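Local coordinates for protein mariner Mos1 transposase (Drosophila mauritiana, PDB 4MDB) that excises the Mos1 transposon and inserts it at a new DNA site by a cut-and-paste mechanism that depends on magnesium or manganese ions, at residues D159-Y165 / R212-C216; I18-R22 / E149-H153; M9-K13 / D220-F224; H166-S170 / K197-Y202. The protein carries 1 engineered substitution. One frame throughout, in Å; residues are numbered along the deposited sequence.

Interaction 1 of 4, residues D159-Y165 / R212-C216. With MG (magnesium ion), chain C; RLT (N-(4-fluorobenzyl)-5-hydroxy-1-methyl-2-(1-methyl-1-{[(5-methyl-1,3,4-oxadiazol-2-yl)carbonyl]amino}ethyl)-6-oxo-1,6-di hydropyrimidine-4-carboxamide), chain B.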
# COMPACT_ATOMS: atom_id res chain seq x y z
N ASP A 159 4.79 -0.78 9.96
CA ASP A 159 6.14 -0.42 9.86
C ASP A 159 6.86 -1.08 8.73
O ASP A 159 8.03 -0.76 8.46
CB ASP A 159 6.88 -0.73 11.20
CG ASP A 159 6.81 -2.16 11.64
OD1 ASP A 159 5.88 -2.92 11.30
OD2 ASP A 159 7.72 -2.48 12.45
N LEU A 160 6.21 -2.07 8.12
CA LEU A 160 6.78 -2.85 7.00
C LEU A 160 5.95 -2.58 5.70
O LEU A 160 6.25 -3.12 4.63
CB LEU A 160 6.85 -4.31 7.26
CG LEU A 160 7.66 -4.70 8.50
CD1 LEU A 160 7.56 -6.21 8.63
CD2 LEU A 160 9.09 -4.17 8.32
N ALA A 161 4.92 -1.74 5.81
CA ALA A 161 4.04 -1.38 4.68
C ALA A 161 4.39 0.03 4.19
O ALA A 161 4.18 1.03 4.90
CB ALA A 161 2.60 -1.42 5.13
N PRO A 162 4.92 0.18 2.97
CA PRO A 162 5.31 1.54 2.53
C PRO A 162 4.15 2.57 2.57
O PRO A 162 4.43 3.76 2.84
CB PRO A 162 5.85 1.33 1.12
CG PRO A 162 6.39 -0.10 1.13
CD PRO A 162 5.42 -0.83 2.03
N SER A 163 2.92 2.17 2.32
CA SER A 163 1.81 3.10 2.41
C SER A 163 1.69 3.70 3.79
O SER A 163 1.39 4.90 3.90
CB SER A 163 0.50 2.48 2.01
OG SER A 163 0.50 1.94 0.66
N ASP A 164 1.97 2.87 4.81
CA ASP A 164 1.91 3.38 6.20
C ASP A 164 3.17 4.12 6.65
O ASP A 164 3.06 5.27 7.09
CB ASP A 164 1.56 2.20 7.12
CG ASP A 164 0.08 1.82 6.95
OD1 ASP A 164 -0.78 2.76 6.89
OD2 ASP A 164 -0.26 0.66 6.87
N TYR A 165 4.33 3.52 6.54
CA TYR A 165 5.51 4.21 7.07
C TYR A 165 6.07 5.35 6.25
O TYR A 165 6.78 6.21 6.80
CB TYR A 165 6.64 3.21 7.32
CG TYR A 165 7.32 2.57 6.08
CD1 TYR A 165 8.15 3.30 5.26
CD2 TYR A 165 7.13 1.23 5.77
CE1 TYR A 165 8.76 2.75 4.16
CE2 TYR A 165 7.76 0.66 4.69
CZ TYR A 165 8.57 1.41 3.86
OH TYR A 165 9.24 0.91 2.74
N ARG A 212 14.32 -1.66 6.39
CA ARG A 212 13.26 -2.05 7.31
C ARG A 212 13.30 -3.55 7.60
O ARG A 212 13.30 -3.96 8.76
CB ARG A 212 11.89 -1.65 6.75
CG ARG A 212 11.75 -0.17 6.43
CD ARG A 212 10.42 0.37 6.92
NE ARG A 212 10.48 1.81 7.15
CZ ARG A 212 10.05 2.41 8.26
NH1 ARG A 212 9.54 1.68 9.25
NH2 ARG A 212 10.14 3.72 8.39
N TRP A 213 13.33 -4.35 6.55
CA TRP A 213 13.39 -5.83 6.70
C TRP A 213 14.57 -6.19 7.63
O TRP A 213 14.40 -7.02 8.56
CB TRP A 213 13.43 -6.63 5.43
CG TRP A 213 12.28 -6.43 4.55
CD1 TRP A 213 10.99 -6.12 4.94
CD2 TRP A 213 12.24 -6.41 3.10
NE1 TRP A 213 10.18 -5.97 3.85
CE2 TRP A 213 10.91 -6.18 2.72
CE3 TRP A 213 13.15 -6.70 2.12
CZ2 TRP A 213 10.53 -6.13 1.39
CZ3 TRP A 213 12.77 -6.65 0.83
CH2 TRP A 213 11.49 -6.35 0.47
N GLU A 214 15.72 -5.56 7.38
CA GLU A 214 16.97 -5.86 8.17
C GLU A 214 16.75 -5.53 9.63
O GLU A 214 17.17 -6.28 10.50
CB GLU A 214 18.16 -5.08 7.61
CG GLU A 214 19.44 -5.87 7.79
CD GLU A 214 20.16 -6.19 6.50
OE1 GLU A 214 19.72 -7.09 5.71
OE2 GLU A 214 21.25 -5.58 6.32
N LYS A 215 16.15 -4.37 9.88
CA LYS A 215 15.88 -3.94 11.26
C LYS A 215 14.93 -4.90 11.96
O LYS A 215 15.10 -5.20 13.16
CB LYS A 215 15.35 -2.53 11.30
CG LYS A 215 16.43 -1.49 11.02
CD LYS A 215 15.84 -0.13 11.20
CE LYS A 215 16.88 0.95 10.97
NZ LYS A 215 16.11 2.23 11.02
N CYS A 216 13.90 -5.35 11.25
CA CYS A 216 12.97 -6.30 11.81
C CYS A 216 13.63 -7.58 12.17
O CYS A 216 13.39 -8.08 13.27
CB CYS A 216 11.81 -6.52 10.82
SG CYS A 216 10.46 -7.44 11.62
MG MG C . -2.39 1.45 6.89
CAA RLT B . -3.89 -8.10 12.09
CAB RLT B . -2.01 1.39 11.47
CAC RLT B . -2.21 -0.98 13.38
CAD RLT B . -4.66 0.26 13.23
OAE RLT B . -5.29 -2.35 7.55
OAF RLT B . -2.67 -3.57 11.91
OAG RLT B . -2.10 1.42 8.98
OAH RLT B . -3.40 -0.27 7.36
FAI RLT B . -4.79 -9.16 9.77
CAJ RLT B . -4.62 -6.94 8.91
CAK RLT B . -6.56 -7.59 10.13
CAL RLT B . -5.16 -5.65 8.75
CAM RLT B . -7.11 -6.31 9.97
CAN RLT B . -7.04 -3.95 9.16
NAO RLT B . -5.72 -6.49 13.15
NAP RLT B . -5.68 -5.08 13.29
NAQ RLT B . -4.33 -1.59 10.77
NAR RLT B . -6.02 -3.00 9.63
NAS RLT B . -4.29 -2.29 13.01
OAT RLT B . -3.77 -5.77 12.27
CAU RLT B . -5.18 -2.38 8.74
CAV RLT B . -3.75 -3.44 12.51
CAW RLT B . -4.56 -6.83 12.54
CAX RLT B . -5.32 -7.92 9.61
CAY RLT B . -6.43 -5.32 9.28
CAZ RLT B . -3.58 -0.44 8.68
CBA RLT B . -4.50 -4.70 12.72
CBB RLT B . -4.30 -1.49 9.38
CBC RLT B . -3.60 -0.73 11.52
CBD RLT B . -2.78 0.46 9.47
NBE RLT B . -2.85 0.31 10.87
CBF RLT B . -3.72 -0.97 13.12
O HOH W 1 7.38 -5.52 3.60
O HOH W 2 -3.90 2.82 7.01

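Interaction 2 of 4, residues I18-R22 / E149-H153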
# COMPACT_ATOMS: atom_id res chain seq x y z
N ILE A 18 12.70 -13.99 4.63
CA ILE A 18 12.34 -14.52 3.32
C ILE A 18 12.52 -13.37 2.32
O ILE A 18 13.15 -13.56 1.25
CB ILE A 18 10.93 -15.09 3.26
CG1 ILE A 18 10.83 -16.39 4.08
CG2 ILE A 18 10.47 -15.37 1.83
CD1 ILE A 18 9.40 -16.74 4.40
N LEU A 19 11.94 -12.20 2.62
CA LEU A 19 11.98 -11.07 1.65
C LEU A 19 13.43 -10.58 1.45
O LEU A 19 13.89 -10.32 0.30
CB LEU A 19 11.06 -9.95 2.10
CG LEU A 19 9.59 -10.30 2.12
CD1 LEU A 19 8.77 -9.22 2.85
CD2 LEU A 19 9.07 -10.55 0.72
N LEU A 20 14.18 -10.51 2.55
CA LEU A 20 15.56 -10.00 2.53
C LEU A 20 16.46 -10.92 1.79
O LEU A 20 17.26 -10.47 0.95
CB LEU A 20 16.10 -9.80 3.96
CG LEU A 20 17.36 -8.95 4.07
CD1 LEU A 20 17.17 -7.51 3.57
CD2 LEU A 20 17.68 -8.91 5.59
N SER A 21 16.31 -12.22 2.00
CA SER A 21 17.13 -13.19 1.26
C SER A 21 16.80 -13.23 -0.24
O SER A 21 17.68 -13.32 -1.09
CB SER A 21 17.11 -14.59 1.86
OG SER A 21 15.88 -15.16 1.69
N ARG A 22 15.54 -13.11 -0.57
CA ARG A 22 15.15 -12.93 -1.99
C ARG A 22 15.77 -11.68 -2.56
O ARG A 22 16.34 -11.70 -3.65
CB ARG A 22 13.63 -12.85 -2.17
CG ARG A 22 13.25 -12.59 -3.66
CD ARG A 22 11.78 -12.67 -3.77
NE ARG A 22 11.30 -12.35 -5.13
CZ ARG A 22 10.01 -12.40 -5.48
NH1 ARG A 22 9.10 -12.67 -4.57
NH2 ARG A 22 9.66 -12.12 -6.70
N GLU A 149 2.08 -11.42 -8.44
CA GLU A 149 2.68 -12.13 -7.33
C GLU A 149 2.34 -11.41 -6.03
O GLU A 149 2.72 -10.25 -5.86
CB GLU A 149 4.19 -12.16 -7.55
CG GLU A 149 4.76 -13.09 -6.52
CD GLU A 149 6.25 -13.09 -6.43
OE1 GLU A 149 6.70 -13.68 -5.38
OE2 GLU A 149 6.93 -12.52 -7.31
N VAL A 150 1.70 -12.10 -5.09
CA VAL A 150 1.30 -11.51 -3.83
C VAL A 150 2.40 -11.75 -2.79
O VAL A 150 2.78 -12.89 -2.47
CB VAL A 150 -0.05 -12.03 -3.39
CG1 VAL A 150 -0.45 -11.43 -2.05
CG2 VAL A 150 -1.07 -11.68 -4.45
N LEU A 151 2.98 -10.67 -2.32
CA LEU A 151 4.06 -10.73 -1.36
C LEU A 151 3.49 -11.05 0.01
O LEU A 151 2.43 -10.63 0.37
CB LEU A 151 4.78 -9.35 -1.42
CG LEU A 151 6.26 -9.29 -1.50
CD1 LEU A 151 7.00 -10.14 -2.54
CD2 LEU A 151 6.76 -7.87 -1.48
N PRO A 152 4.24 -11.85 0.81
CA PRO A 152 3.87 -12.12 2.18
C PRO A 152 3.92 -10.83 2.99
O PRO A 152 4.74 -9.98 2.70
CB PRO A 152 4.97 -13.05 2.67
CG PRO A 152 6.00 -13.03 1.70
CD PRO A 152 5.46 -12.53 0.38
N HIS A 153 3.01 -10.71 3.91
CA HIS A 153 2.96 -9.58 4.80
C HIS A 153 2.38 -10.08 6.08
O HIS A 153 1.31 -10.63 6.10
CB HIS A 153 2.10 -8.48 4.23
CG HIS A 153 2.17 -7.20 4.99
ND1 HIS A 153 3.25 -6.37 4.93
CD2 HIS A 153 1.28 -6.59 5.80
CE1 HIS A 153 3.06 -5.33 5.71
NE2 HIS A 153 1.85 -5.43 6.23

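Interaction 3 of 4, residues M9-K13 / D220-F224. Unlike the reference sequence in segment 220-224: Phe224 (reference Leu).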
# COMPACT_ATOMS: atom_id res chain seq x y z
N MET A 9 5.47 -11.88 16.39
CA MET A 9 6.90 -11.51 16.21
C MET A 9 7.57 -12.58 15.38
O MET A 9 8.43 -12.28 14.54
CB MET A 9 7.59 -11.34 17.58
CG MET A 9 7.14 -10.13 18.37
SD MET A 9 8.06 -9.94 19.91
CE MET A 9 7.26 -11.12 20.96
N GLU A 10 7.16 -13.83 15.51
CA GLU A 10 7.77 -14.92 14.74
C GLU A 10 7.43 -14.73 13.24
O GLU A 10 8.32 -14.85 12.39
CB GLU A 10 7.32 -16.24 15.31
CG GLU A 10 7.18 -17.48 14.49
CD GLU A 10 6.43 -18.55 15.32
OE1 GLU A 10 5.21 -18.75 15.11
OE2 GLU A 10 7.01 -19.13 16.26
N ARG A 11 6.16 -14.43 12.98
CA ARG A 11 5.67 -14.23 11.57
C ARG A 11 6.40 -13.04 10.93
O ARG A 11 6.94 -13.14 9.77
CB ARG A 11 4.18 -14.02 11.52
CG ARG A 11 3.63 -13.92 10.06
CD ARG A 11 2.29 -14.63 9.93
NE ARG A 11 1.54 -14.32 8.69
CZ ARG A 11 0.42 -13.59 8.60
NH1 ARG A 11 -0.13 -13.00 9.66
NH2 ARG A 11 -0.14 -13.43 7.40
N ARG A 12 6.54 -11.97 11.69
CA ARG A 12 7.28 -10.75 11.21
C ARG A 12 8.70 -11.12 10.89
O ARG A 12 9.22 -10.86 9.81
CB ARG A 12 7.28 -9.57 12.19
CG ARG A 12 5.96 -8.81 12.26
CD ARG A 12 5.76 -8.00 13.49
NE ARG A 12 6.84 -7.06 13.67
CZ ARG A 12 6.93 -5.86 13.13
NH1 ARG A 12 5.98 -5.45 12.26
NH2 ARG A 12 7.99 -5.11 13.33
N LYS A 13 9.40 -11.80 11.84
CA LYS A 13 10.81 -12.09 11.58
C LYS A 13 10.98 -13.00 10.42
O LYS A 13 11.84 -12.79 9.55
CB LYS A 13 11.53 -12.68 12.85
CG LYS A 13 12.99 -12.77 12.75
CD LYS A 13 13.55 -13.60 13.89
CE LYS A 13 15.03 -13.51 13.79
NZ LYS A 13 15.75 -14.50 14.68
N ASP A 220 14.46 -9.24 16.08
CA ASP A 220 13.79 -10.57 16.19
C ASP A 220 12.29 -10.51 16.02
O ASP A 220 11.54 -11.24 16.65
CB ASP A 220 14.13 -11.24 17.56
CG ASP A 220 15.60 -11.62 17.67
OD1 ASP A 220 16.11 -12.22 16.72
OD2 ASP A 220 16.21 -11.35 18.75
N GLY A 221 11.83 -9.63 15.12
CA GLY A 221 10.39 -9.51 14.97
C GLY A 221 9.70 -8.49 15.80
O GLY A 221 8.50 -8.26 15.59
N LYS A 222 10.37 -7.87 16.78
CA LYS A 222 9.72 -6.77 17.52
C LYS A 222 9.56 -5.50 16.62
O LYS A 222 10.15 -5.43 15.54
CB LYS A 222 10.56 -6.35 18.73
CG LYS A 222 10.38 -7.25 19.95
CD LYS A 222 11.09 -6.71 21.22
CE LYS A 222 12.54 -6.26 21.01
NZ LYS A 222 13.41 -7.32 20.46
N TYR A 223 8.81 -4.51 17.10
CA TYR A 223 8.88 -3.15 16.52
C TYR A 223 10.26 -2.60 16.75
O TYR A 223 10.99 -3.11 17.60
CB TYR A 223 7.82 -2.20 17.07
CG TYR A 223 6.43 -2.62 16.70
CD1 TYR A 223 6.08 -2.89 15.38
CD2 TYR A 223 5.45 -2.81 17.66
CE1 TYR A 223 4.82 -3.29 15.04
CE2 TYR A 223 4.19 -3.20 17.33
CZ TYR A 223 3.86 -3.43 16.01
OH TYR A 223 2.63 -3.85 15.72
N PHE A 224 10.65 -1.61 15.96
CA PHE A 224 12.01 -1.16 15.99
C PHE A 224 12.04 0.34 15.86
O PHE A 224 11.01 0.97 15.59
CB PHE A 224 12.81 -1.85 14.87
CG PHE A 224 12.15 -1.75 13.52
CD1 PHE A 224 12.30 -0.62 12.75
CD2 PHE A 224 11.42 -2.83 13.03
CE1 PHE A 224 11.72 -0.56 11.50
CE2 PHE A 224 10.82 -2.76 11.79
CZ PHE A 224 10.97 -1.62 11.03

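Interaction 4 of 4, residues H166-S170 / K197-Y202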
# COMPACT_ATOMS: atom_id res chain seq x y z
N HIS A 166 5.69 5.43 4.98
CA HIS A 166 6.10 6.47 4.09
C HIS A 166 4.97 7.37 3.62
O HIS A 166 4.97 8.55 3.93
CB HIS A 166 6.87 5.88 2.91
CG HIS A 166 7.58 6.88 2.10
ND1 HIS A 166 8.75 7.47 2.50
CD2 HIS A 166 7.26 7.45 0.90
CE1 HIS A 166 9.17 8.31 1.58
NE2 HIS A 166 8.26 8.36 0.62
N LEU A 167 4.03 6.86 2.86
CA LEU A 167 3.06 7.69 2.16
C LEU A 167 2.11 8.38 3.13
O LEU A 167 2.01 9.64 3.12
CB LEU A 167 2.28 6.85 1.14
CG LEU A 167 1.26 7.69 0.35
CD1 LEU A 167 2.00 8.59 -0.60
CD2 LEU A 167 0.35 6.80 -0.45
N PHE A 168 1.43 7.61 3.95
CA PHE A 168 0.42 8.15 4.91
C PHE A 168 1.12 8.85 6.07
O PHE A 168 0.55 9.78 6.62
CB PHE A 168 -0.45 7.07 5.43
CG PHE A 168 -1.40 6.45 4.42
CD1 PHE A 168 -1.83 7.14 3.22
CD2 PHE A 168 -1.85 5.20 4.62
CE1 PHE A 168 -2.68 6.54 2.36
CE2 PHE A 168 -2.70 4.58 3.73
CZ PHE A 168 -3.15 5.28 2.58
N ALA A 169 2.34 8.48 6.43
CA ALA A 169 3.17 9.18 7.44
C ALA A 169 3.36 10.65 7.01
O ALA A 169 3.01 11.58 7.73
CB ALA A 169 4.50 8.50 7.60
N SER A 170 3.77 10.85 5.77
CA SER A 170 3.94 12.22 5.18
C SER A 170 2.59 12.90 5.06
O SER A 170 2.46 14.09 5.41
CB SER A 170 4.52 12.10 3.78
OG SER A 170 4.87 13.38 3.30
N LYS A 197 4.65 15.85 -4.99
CA LYS A 197 5.78 15.03 -4.59
C LYS A 197 6.52 14.64 -5.82
O LYS A 197 5.89 14.16 -6.76
CB LYS A 197 5.28 13.70 -3.97
CG LYS A 197 4.57 13.95 -2.66
CD LYS A 197 5.48 14.51 -1.60
CE LYS A 197 4.83 14.33 -0.23
NZ LYS A 197 5.57 15.08 0.82
N ASP A 198 7.83 14.79 -5.76
CA ASP A 198 8.71 14.40 -6.85
C ASP A 198 8.82 12.88 -6.94
O ASP A 198 8.55 12.16 -5.97
CB ASP A 198 10.10 14.97 -6.62
CG ASP A 198 10.14 16.50 -6.74
OD1 ASP A 198 9.21 17.10 -7.36
OD2 ASP A 198 11.08 17.08 -6.20
N ASP A 199 9.22 12.41 -8.11
CA ASP A 199 9.40 10.98 -8.34
C ASP A 199 10.29 10.38 -7.23
O ASP A 199 10.07 9.25 -6.78
CB ASP A 199 10.03 10.70 -9.74
CG ASP A 199 9.11 11.06 -10.91
OD1 ASP A 199 7.89 11.30 -10.75
OD2 ASP A 199 9.60 11.05 -12.06
N GLU A 200 11.27 11.14 -6.74
CA GLU A 200 12.23 10.66 -5.78
C GLU A 200 11.58 10.28 -4.42
O GLU A 200 12.04 9.36 -3.74
CB GLU A 200 13.30 11.75 -5.58
CG GLU A 200 14.19 12.02 -6.81
CD GLU A 200 13.56 12.77 -8.06
OE1 GLU A 200 14.03 12.56 -9.17
OE2 GLU A 200 12.62 13.59 -8.01
N PHE A 201 10.54 11.00 -4.03
CA PHE A 201 9.83 10.70 -2.78
C PHE A 201 9.21 9.30 -2.85
O PHE A 201 9.25 8.55 -1.85
CB PHE A 201 8.71 11.72 -2.63
CG PHE A 201 7.71 11.40 -1.58
CD1 PHE A 201 7.91 11.75 -0.26
CD2 PHE A 201 6.54 10.70 -1.90
CE1 PHE A 201 6.93 11.48 0.68
CE2 PHE A 201 5.59 10.42 -0.96
CZ PHE A 201 5.82 10.77 0.34
N TYR A 202 8.62 8.96 -4.00
CA TYR A 202 7.98 7.65 -4.18
C TYR A 202 9.02 6.55 -4.22
O TYR A 202 8.89 5.48 -3.56
CB TYR A 202 7.09 7.64 -5.41
CG TYR A 202 5.92 8.56 -5.26
CD1 TYR A 202 4.85 8.23 -4.45
CD2 TYR A 202 5.90 9.82 -5.88
CE1 TYR A 202 3.77 9.06 -4.27
CE2 TYR A 202 4.79 10.64 -5.72
CZ TYR A 202 3.73 10.29 -4.93
OH TYR A 202 2.60 11.15 -4.80

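Interaction 1 of 4, residues D159-Y165 / R212-C216
Leu160 and Arg212 bring their CA atoms to 6.5 Å where the 3-10 turn at 159-160, followed by Ala161 as N-cap of helix 162-175, meets helix 209-218. The junction belongs to the RNase H-like catalytic domain of a DDD transposase, and the capped helix carries Asp164, one of its metal-binding aspartates. A stacked cation joins the start of that helix to helix 209-218. The guanidinium of Arg212 lies flat over one face of the Tyr165 ring, the planes 14° apart, with CZ 3.9 Å from the ring centroid; CD of Arg212 adds a CH-pi contact 3.5 Å from the same centroid. Pro162 CA covers the opposite face, so the ring is sandwiched. Tyr165 CG stands between its own backbone N and carbonyl carbon (chi1 70°), which turns the ring toward Arg212, and its hydroxyl is hydrogen-bonded to Gly205 O. Arg212 NH1 also donates to Asp159 O at 3.0 Å, reaching a lone pair in the carbonyl plane through a bent bond (138°), while the Asp159 carboxylate engages Arg12. Leu160 supplies the apolar part of the contact, CD2 against Trp213 CD1 and CD1 against Cys216 SG, each at 4.3 Å. A water accepts from Trp213 NE1 at 2.8 Å and donates to Leu160 O, bridging the segments. On the active-site side, Asp36, a water and raltegravir oxygens OAG and OAH share one magnesium ion with Asp164, which grips it through OD1 at 2.1 Å and OD2 at 2.3 Å.

Interaction 2 of 4, residues I18-R22 / E149-H153
Arg22 and Glu149 reach for each other from opposite directions, each with its chain stretched out. Arg22 leaves helix 6-25 with CG anti to the backbone N (chi1 177°) and stays extended as far as the guanidinium; Glu149 does the same from strand 149-150. The two flat ends therefore meet end-on and nearly coplanar, 18° apart. Two nitrogens grip two oxygens: NH2 of Arg22 donates to OE2 of Glu149 at 2.8 Å, almost straight (170°) and onto the syn lone pair, whereas NH1 reaches OE1 at 2.7 Å on its syn side but tilted out of the carboxylate plane. This paired salt bridge fixes the rotation of both groups, and a cation-pi contact with Phe28 gives the guanidinium a second partner.

Beside the ionic pair lies an apolar patch. The branch CD2 of Leu19 does the touching, meeting Leu151 CG at 3.8 Å and Pro152 CG at 4.1 Å, so that one methyl group touches both a branched side chain and a proline ring. Leu151 CD1 also comes within 3.9 Å of Arg22 NH1, joining the hydrophobic patch to the salt bridge. Further along, Leu19 packs on Trp213, and Leu151 and Glu149 both rest on Ile125 of the neighbouring parallel strand. The pairing thus joins the N-terminal helix to edge strand 149-150 and the residues that follow it; that strand belongs to a mixed five-stranded sheet in the order 3-2-1-4-5, the hallmark of the RNase H-like fold.

Interaction 3 of 4, residues M9-K13 / D220-F224
Met9 and Gly221 bring their CA atoms to 4.2 Å, where helix 6-25 runs past the Schellman motif that ends helix 209-218, with Asp220 as its residue of positive phi. The backbones come this close because Gly221 has no side chain: its CA makes a C-H contact with Met9 O at 3.4 Å.

Hydrogen bonds come chiefly from Arg12, whose chain bends at chi3 (56°) so that its guanidinium edge faces the C-terminal tail. NE donates to Gly221 O at 2.8 Å in a fairly straight bond (159°), and NH2 donates to Lys222 O at 3.1 Å. Both acceptors lie close to the guanidinium plane, although each carbonyl is approached from above its own plane. NH1 is engaged by Asp159 in a salt bridge, so the group is held in its plane from several directions.

An ionic pair joins Lys13 and Asp220, which run side by side: the extended lysine brings NZ to OD1, on the anti side of the carboxylate, at 3.1 Å.

Packing completes the contact. Tyr223 CD1 sits over one face of the Arg12 guanidinium, 3.6 Å from NH2, with the planes 64° apart, and the Tyr223 hydroxyl bonds to the carbonyl of Tyr156, a raltegravir-pocket residue. The Tyr223 side chain is about 6 Å from the bound raltegravir (RLT). These contacts place the C-terminal tail of the catalytic domain beside the inhibitor site. Phe224, a leucine in the reference sequence, touches Arg12 NH2 through CE2. Met9 SD rests against Lys222 CG at 3.6 Å.

Interaction 4 of 4, residues H166-S170 / K197-Y202
The Phe201 ring is covered on both faces: His166 NE2 stands 3.3 Å above the centre of one, and Lys197 CD lies over the centre of the other. At its edge sit Leu167 CD1, 4.0 Å from Phe201 CE2, and Tyr202 CE1. Phe201 CD2 in turn lies over the centre of one Tyr202 face. The His166 ring meets the Phe201 ring obliquely, the planes 39° apart. His166 CG is anti to the backbone N (chi1 -167°), which carries the imidazole across to the other helix, where NE2 also makes a weak, bent hydrogen bond (2.7 Å, 125°) to Phe201 O. Its other nitrogen, ND1, is hydrogen-bonded to Lys208 NZ. These groups join helix 162-175 of the RNase H-like catalytic domain to helix 199-207 and the loop leading into it. The first helix carries metal-binding Asp164 near its start and, farther along, His173, important for base-specific DNA binding. Leu167 CD1 is 4.1 Å from Tyr202 CE1, and its side chain also packs on Val75 and Trp77 of strand 69-78. One turn on from His166, Ser170 OG accepts a hydrogen bond from Lys197 NZ at 3.1 Å, reached by a lysine chain that bends at chi2.

From the N terminus, helix 6-25 opens two loops: interaction 3 at 9-13 and interaction 2 at 18-22. Interaction 2 closes first, at 149-153, tying that helix to edge strand 149-150. Interaction 1 then opens at 159-165, which runs into helix 162-175, and interaction 4 at 166-170 on that helix. Interaction 4 closes at 197-202, inside the loop that interaction 1 completes at 212-216 on helix 209-218. Interaction 3 closes last, at 220-224, and encloses all the others; none cross. Interactions 1, 2 and 3 adjoin around helix 6-25, while interaction 4 touches interaction 1 along helix 162-175 but stands apart from 2 and 3.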